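Local coordinates for protein LbaCas13a H328A (C2c2) (PDB 5WLH) that binds a CRISPR RNA as guide and, as a Cas13a effector, probably cleaves RNA with its HEPN nuclease domains once a matching target has paired, at residues K640-N654 and V865-F879. Numbering follows the deposited sequence.
Sequences KDKFYSNNLPMFYKN and VLKPYKHDLCDKADF. With nucleotides of chain B.
Tyr-644 gives its hydroxyl to the carbonyl of Cys-874, with OH 2.7 Å from O and nearly in line with the C=O. Its CG is anti to the backbone N (chi1 -179°), which carries the ring out from helix 635-645 to this carbonyl. Lys-876 lies over one face of the ring, its CA 3.8 Å from the centroid in a CH-pi contact. Its CB and CD touch the ring as well. Without this phenol, as with an alanine here, the Cys-874 carbonyl would probably lose its donor and the aliphatic chain of Lys-876 its aromatic support. One turn back, Lys-640 NZ donates to Phe-879 O at 3.0 Å, in the carbonyl plane, and also forms a salt bridge with Asp-641. The Phe-879 ring receives Pro-649 CG over one face, while the amide of Asn-654 sits at its edge. That amide also makes a weak bond from ND2 to Cys-874 SG.

Beyond the helix, two backbone N-H groups of the loop, Tyr-869 N and His-871 N, donate to the carbonyls of Phe-651 and Met-650. His-871 ND1 turns back to Tyr-869 O, 2.9 Å away, with the acceptor close to the ring plane. A water 2.7 Å from His-871 NE2 also lies within bonding distance of Tyr-652 O. A second water lies between the Pro-649 and Asp-872 carbonyls and accepts from Cys-874 N. At the far end, Tyr-652 OH reaches Val-865 O at 2.7 Å, on a lone pair.

Lys-642 NZ binds OP1 of A36 of chain B, and U37 N3 of chain B donates to Ser-645 O. Asn-647 closes the helix in a Schellman motif. The long loop between helices 843-861 and 891-898 packs along the last turns of this RNA-binding helix and the turn to helix 654-665.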
# COMPACT_ATOMS: atom_id res chain seq x y z
N LYS A 640 -15.22 -13.58 -29.40
CA LYS A 640 -15.62 -13.17 -30.74
C LYS A 640 -16.78 -12.17 -30.68
O LYS A 640 -16.83 -11.22 -31.46
CB LYS A 640 -15.98 -14.39 -31.60
CG LYS A 640 -17.48 -14.54 -31.89
CD LYS A 640 -17.81 -15.75 -32.73
CE LYS A 640 -19.30 -16.07 -32.65
NZ LYS A 640 -20.13 -14.84 -32.79
N ASP A 641 -17.69 -12.36 -29.72
CA ASP A 641 -18.79 -11.42 -29.56
C ASP A 641 -18.29 -10.03 -29.16
O ASP A 641 -18.91 -9.03 -29.54
CB ASP A 641 -19.78 -11.94 -28.52
CG ASP A 641 -20.70 -13.01 -29.07
OD1 ASP A 641 -20.59 -13.31 -30.29
OD2 ASP A 641 -21.50 -13.56 -28.29
N LYS A 642 -17.18 -9.94 -28.43
CA LYS A 642 -16.64 -8.62 -28.12
C LYS A 642 -16.11 -7.91 -29.36
O LYS A 642 -16.18 -6.68 -29.45
CB LYS A 642 -15.52 -8.72 -27.08
CG LYS A 642 -15.99 -9.32 -25.77
CD LYS A 642 -14.89 -9.30 -24.73
CE LYS A 642 -14.78 -7.91 -24.13
NZ LYS A 642 -13.86 -7.90 -22.94
N PHE A 643 -15.56 -8.66 -30.32
CA PHE A 643 -15.26 -8.07 -31.62
C PHE A 643 -16.53 -7.50 -32.25
O PHE A 643 -16.56 -6.34 -32.70
CB PHE A 643 -14.63 -9.11 -32.55
CG PHE A 643 -13.12 -9.13 -32.52
CD1 PHE A 643 -12.43 -8.92 -31.33
CD2 PHE A 643 -12.39 -9.39 -33.68
CE1 PHE A 643 -11.04 -8.96 -31.30
CE2 PHE A 643 -11.01 -9.42 -33.65
CZ PHE A 643 -10.33 -9.21 -32.45
N TYR A 644 -17.59 -8.29 -32.26
CA TYR A 644 -18.85 -7.86 -32.86
C TYR A 644 -19.43 -6.66 -32.13
O TYR A 644 -19.78 -5.65 -32.74
CB TYR A 644 -19.85 -9.02 -32.86
CG TYR A 644 -21.18 -8.66 -33.49
CD1 TYR A 644 -21.38 -8.83 -34.85
CD2 TYR A 644 -22.22 -8.15 -32.72
CE1 TYR A 644 -22.59 -8.50 -35.44
CE2 TYR A 644 -23.43 -7.82 -33.30
CZ TYR A 644 -23.61 -7.99 -34.66
OH TYR A 644 -24.81 -7.67 -35.25
N SER A 645 -19.54 -6.76 -30.80
CA SER A 645 -20.16 -5.68 -30.03
C SER A 645 -19.33 -4.41 -30.07
O SER A 645 -19.89 -3.33 -29.85
CB SER A 645 -20.37 -6.13 -28.59
OG SER A 645 -21.32 -7.18 -28.50
N ASN A 646 -18.03 -4.50 -30.31
CA ASN A 646 -17.19 -3.33 -30.47
C ASN A 646 -17.19 -2.80 -31.90
O ASN A 646 -16.43 -1.88 -32.21
CB ASN A 646 -15.74 -3.62 -30.02
CG ASN A 646 -15.55 -3.45 -28.51
OD1 ASN A 646 -15.41 -2.33 -28.02
ND2 ASN A 646 -15.58 -4.55 -27.78
N ASN A 647 -18.01 -3.40 -32.77
CA ASN A 647 -18.28 -2.94 -34.13
C ASN A 647 -17.13 -3.20 -35.09
O ASN A 647 -17.06 -2.56 -36.15
CB ASN A 647 -18.65 -1.46 -34.16
CG ASN A 647 -19.91 -1.18 -33.38
OD1 ASN A 647 -20.93 -1.81 -33.60
ND2 ASN A 647 -19.83 -0.26 -32.42
N LEU A 648 -16.23 -4.12 -34.78
CA LEU A 648 -15.14 -4.42 -35.71
C LEU A 648 -15.65 -4.95 -37.04
O LEU A 648 -15.06 -4.59 -38.08
CB LEU A 648 -14.15 -5.40 -35.07
CG LEU A 648 -13.03 -4.80 -34.22
CD1 LEU A 648 -12.25 -3.74 -34.99
CD2 LEU A 648 -13.56 -4.24 -32.91
N PRO A 649 -16.68 -5.80 -37.11
CA PRO A 649 -17.18 -6.22 -38.43
C PRO A 649 -17.94 -5.14 -39.18
O PRO A 649 -18.39 -5.39 -40.30
CB PRO A 649 -18.09 -7.41 -38.11
CG PRO A 649 -18.41 -7.30 -36.68
CD PRO A 649 -17.28 -6.60 -36.03
N MET A 650 -18.09 -3.95 -38.59
CA MET A 650 -18.61 -2.81 -39.32
C MET A 650 -17.55 -2.18 -40.22
O MET A 650 -17.89 -1.44 -41.14
CB MET A 650 -19.15 -1.76 -38.34
CG MET A 650 -19.80 -0.54 -38.96
SD MET A 650 -20.57 0.48 -37.69
CE MET A 650 -21.66 -0.72 -36.93
N PHE A 651 -16.27 -2.48 -39.97
CA PHE A 651 -15.18 -1.82 -40.67
C PHE A 651 -14.17 -2.77 -41.29
O PHE A 651 -13.34 -2.31 -42.09
CB PHE A 651 -14.46 -0.84 -39.73
CG PHE A 651 -15.39 0.19 -39.13
CD1 PHE A 651 -15.72 1.33 -39.84
CD2 PHE A 651 -15.97 -0.01 -37.89
CE1 PHE A 651 -16.59 2.28 -39.32
CE2 PHE A 651 -16.84 0.93 -37.35
CZ PHE A 651 -17.14 2.08 -38.07
N TYR A 652 -14.22 -4.06 -40.99
CA TYR A 652 -13.27 -5.01 -41.54
C TYR A 652 -14.00 -6.28 -41.95
O TYR A 652 -15.11 -6.57 -41.49
CB TYR A 652 -12.14 -5.30 -40.54
CG TYR A 652 -11.34 -4.07 -40.18
CD1 TYR A 652 -10.36 -3.58 -41.04
CD2 TYR A 652 -11.58 -3.38 -39.00
CE1 TYR A 652 -9.63 -2.44 -40.72
CE2 TYR A 652 -10.87 -2.24 -38.67
CZ TYR A 652 -9.89 -1.78 -39.53
OH TYR A 652 -9.18 -0.65 -39.21
N LYS A 653 -13.36 -7.03 -42.84
CA LYS A 653 -13.95 -8.28 -43.33
C LYS A 653 -13.93 -9.35 -42.24
O LYS A 653 -12.93 -9.51 -41.53
CB LYS A 653 -13.18 -8.76 -44.56
CG LYS A 653 -13.16 -7.74 -45.69
CD LYS A 653 -12.74 -8.36 -47.02
CE LYS A 653 -11.23 -8.57 -47.08
NZ LYS A 653 -10.80 -9.15 -48.38
N ASN A 654 -15.03 -10.09 -42.14
CA ASN A 654 -15.12 -11.17 -41.16
C ASN A 654 -13.92 -12.10 -41.23
O ASN A 654 -13.36 -12.50 -40.21
CB ASN A 654 -16.42 -11.95 -41.35
CG ASN A 654 -17.66 -11.17 -40.90
OD1 ASN A 654 -17.59 -9.99 -40.59
ND2 ASN A 654 -18.80 -11.85 -40.87
N VAL A 865 -5.72 -3.86 -41.22
CA VAL A 865 -6.18 -2.80 -40.33
C VAL A 865 -6.09 -1.44 -41.01
O VAL A 865 -6.94 -0.58 -40.78
CB VAL A 865 -5.37 -2.85 -39.02
CG1 VAL A 865 -5.55 -1.58 -38.22
CG2 VAL A 865 -5.73 -4.08 -38.21
N LEU A 866 -5.09 -1.23 -41.87
CA LEU A 866 -4.91 0.07 -42.50
C LEU A 866 -6.00 0.40 -43.52
O LEU A 866 -6.09 1.56 -43.93
CB LEU A 866 -3.55 0.16 -43.19
CG LEU A 866 -2.32 -0.27 -42.39
CD1 LEU A 866 -1.08 -0.20 -43.25
CD2 LEU A 866 -2.16 0.59 -41.15
N LYS A 867 -6.84 -0.56 -43.91
CA LYS A 867 -7.84 -0.35 -44.96
C LYS A 867 -9.25 -0.64 -44.46
O LYS A 867 -9.90 -1.58 -44.94
CB LYS A 867 -7.50 -1.19 -46.18
CG LYS A 867 -6.18 -0.80 -46.83
CD LYS A 867 -6.31 0.52 -47.58
CE LYS A 867 -4.99 1.28 -47.63
NZ LYS A 867 -4.84 2.21 -46.47
N PRO A 868 -9.75 0.14 -43.51
CA PRO A 868 -11.13 -0.06 -43.07
C PRO A 868 -12.11 0.37 -44.14
O PRO A 868 -11.84 1.27 -44.94
CB PRO A 868 -11.24 0.85 -41.84
CG PRO A 868 -10.28 1.95 -42.13
CD PRO A 868 -9.14 1.32 -42.87
N TYR A 869 -13.27 -0.27 -44.13
CA TYR A 869 -14.36 0.11 -45.02
C TYR A 869 -15.67 -0.12 -44.28
O TYR A 869 -15.98 -1.25 -43.88
CB TYR A 869 -14.30 -0.68 -46.35
CG TYR A 869 -14.75 -2.12 -46.25
CD1 TYR A 869 -14.04 -3.04 -45.49
CD2 TYR A 869 -15.89 -2.55 -46.92
CE1 TYR A 869 -14.46 -4.36 -45.40
CE2 TYR A 869 -16.32 -3.86 -46.83
CZ TYR A 869 -15.60 -4.76 -46.07
OH TYR A 869 -16.02 -6.07 -45.98
N LYS A 870 -16.41 0.96 -44.06
CA LYS A 870 -17.68 0.86 -43.36
C LYS A 870 -18.68 0.06 -44.19
O LYS A 870 -18.82 0.29 -45.40
CB LYS A 870 -18.24 2.25 -43.06
CG LYS A 870 -19.30 2.28 -41.97
CD LYS A 870 -20.70 2.30 -42.58
CE LYS A 870 -21.75 1.89 -41.57
NZ LYS A 870 -23.12 2.04 -42.14
N HIS A 871 -19.35 -0.89 -43.55
CA HIS A 871 -20.42 -1.64 -44.19
C HIS A 871 -21.39 -2.10 -43.11
O HIS A 871 -21.23 -1.79 -41.92
CB HIS A 871 -19.88 -2.82 -45.02
CG HIS A 871 -19.07 -3.81 -44.24
ND1 HIS A 871 -17.85 -3.50 -43.67
CD2 HIS A 871 -19.29 -5.12 -43.97
CE1 HIS A 871 -17.37 -4.58 -43.07
NE2 HIS A 871 -18.22 -5.57 -43.23
N ASP A 872 -22.43 -2.82 -43.53
CA ASP A 872 -23.49 -3.20 -42.61
C ASP A 872 -23.03 -4.31 -41.68
O ASP A 872 -22.29 -5.22 -42.09
CB ASP A 872 -24.73 -3.65 -43.38
CG ASP A 872 -25.37 -2.52 -44.17
OD1 ASP A 872 -25.59 -1.43 -43.60
OD2 ASP A 872 -25.65 -2.72 -45.37
N LEU A 873 -23.46 -4.24 -40.43
CA LEU A 873 -23.22 -5.32 -39.49
C LEU A 873 -24.00 -6.56 -39.91
O LEU A 873 -25.19 -6.48 -40.21
CB LEU A 873 -23.63 -4.90 -38.08
CG LEU A 873 -22.54 -4.37 -37.15
CD1 LEU A 873 -23.11 -4.15 -35.76
CD2 LEU A 873 -21.37 -5.32 -37.11
N CYS A 874 -23.32 -7.70 -39.93
CA CYS A 874 -24.00 -8.98 -40.06
C CYS A 874 -24.85 -9.23 -38.81
O CYS A 874 -24.76 -8.52 -37.81
CB CYS A 874 -22.99 -10.11 -40.26
SG CYS A 874 -21.45 -9.99 -39.26
N ASP A 875 -25.69 -10.26 -38.87
CA ASP A 875 -26.32 -10.74 -37.65
C ASP A 875 -25.25 -11.29 -36.72
O ASP A 875 -24.25 -11.86 -37.18
CB ASP A 875 -27.36 -11.82 -37.97
CG ASP A 875 -28.69 -11.24 -38.43
OD1 ASP A 875 -29.19 -10.30 -37.78
OD2 ASP A 875 -29.22 -11.72 -39.45
N LYS A 876 -25.44 -11.09 -35.41
CA LYS A 876 -24.41 -11.49 -34.46
C LYS A 876 -24.09 -12.97 -34.57
O LYS A 876 -22.92 -13.37 -34.51
CB LYS A 876 -24.84 -11.14 -33.03
CG LYS A 876 -23.82 -11.53 -31.96
CD LYS A 876 -23.87 -10.58 -30.78
CE LYS A 876 -24.16 -11.32 -29.49
NZ LYS A 876 -24.28 -10.39 -28.34
N ALA A 877 -25.12 -13.81 -34.75
CA ALA A 877 -24.89 -15.24 -34.87
C ALA A 877 -24.19 -15.61 -36.17
O ALA A 877 -23.65 -16.71 -36.27
CB ALA A 877 -26.21 -16.00 -34.75
N ASP A 878 -24.18 -14.71 -37.15
CA ASP A 878 -23.51 -14.95 -38.43
C ASP A 878 -22.03 -14.57 -38.41
O ASP A 878 -21.31 -14.93 -39.35
CB ASP A 878 -24.20 -14.16 -39.55
CG ASP A 878 -25.57 -14.71 -39.89
OD1 ASP A 878 -25.91 -15.81 -39.41
OD2 ASP A 878 -26.31 -14.04 -40.64
N PHE A 879 -21.56 -13.87 -37.38
CA PHE A 879 -20.18 -13.41 -37.35
C PHE A 879 -19.28 -14.54 -36.86
O PHE A 879 -19.37 -14.95 -35.70
CB PHE A 879 -20.04 -12.17 -36.47
CG PHE A 879 -18.62 -11.74 -36.25
CD1 PHE A 879 -17.84 -11.32 -37.31
CD2 PHE A 879 -18.06 -11.78 -34.98
CE1 PHE A 879 -16.53 -10.93 -37.12
CE2 PHE A 879 -16.76 -11.40 -34.78
CZ PHE A 879 -15.99 -10.96 -35.85
P U B 37 -15.70 1.58 -21.97
OP1 U B 37 -14.58 1.91 -21.04
OP2 U B 37 -16.96 2.37 -21.99
O5' U B 37 -15.06 1.64 -23.42
C5' U B 37 -15.74 1.11 -24.54
C4' U B 37 -16.17 2.14 -25.57
O4' U B 37 -16.64 1.35 -26.68
C3' U B 37 -17.38 2.98 -25.17
O3' U B 37 -17.57 4.03 -26.14
C2' U B 37 -18.49 1.95 -25.34
O2' U B 37 -19.80 2.47 -25.40
C1' U B 37 -18.06 1.25 -26.64
N1 U B 37 -18.37 -0.18 -26.66
C2 U B 37 -19.08 -0.67 -27.74
O2 U B 37 -19.45 0.05 -28.65
N3 U B 37 -19.33 -2.02 -27.68
C4 U B 37 -18.94 -2.89 -26.68
O4 U B 37 -19.23 -4.08 -26.75
C5 U B 37 -18.20 -2.31 -25.61
C6 U B 37 -17.95 -1.00 -25.64
P A B 36 -12.74 -4.63 -21.85
OP1 A B 36 -13.53 -5.33 -22.88
OP2 A B 36 -11.30 -4.39 -22.04
O5' A B 36 -13.39 -3.22 -21.54
C5' A B 36 -13.44 -2.22 -22.54
C4' A B 36 -14.80 -1.59 -22.59
O4' A B 36 -15.81 -2.58 -22.93
C3' A B 36 -15.28 -0.95 -21.30
O3' A B 36 -16.20 0.07 -21.70
C2' A B 36 -16.04 -2.11 -20.64
O2' A B 36 -16.94 -1.73 -19.63
C1' A B 36 -16.74 -2.70 -21.86
N9 A B 36 -17.09 -4.12 -21.79
C8 A B 36 -16.38 -5.18 -21.28
N7 A B 36 -16.97 -6.33 -21.48
C5 A B 36 -18.12 -6.01 -22.18
C6 A B 36 -19.18 -6.79 -22.70
N6 A B 36 -19.25 -8.12 -22.57
N1 A B 36 -20.18 -6.15 -23.35
C2 A B 36 -20.12 -4.82 -23.48
N3 A B 36 -19.17 -3.99 -23.05
C4 A B 36 -18.20 -4.66 -22.40
O HOH W 1 -20.43 -7.38 -41.24
O HOH W 2 -17.50 -7.98 -42.12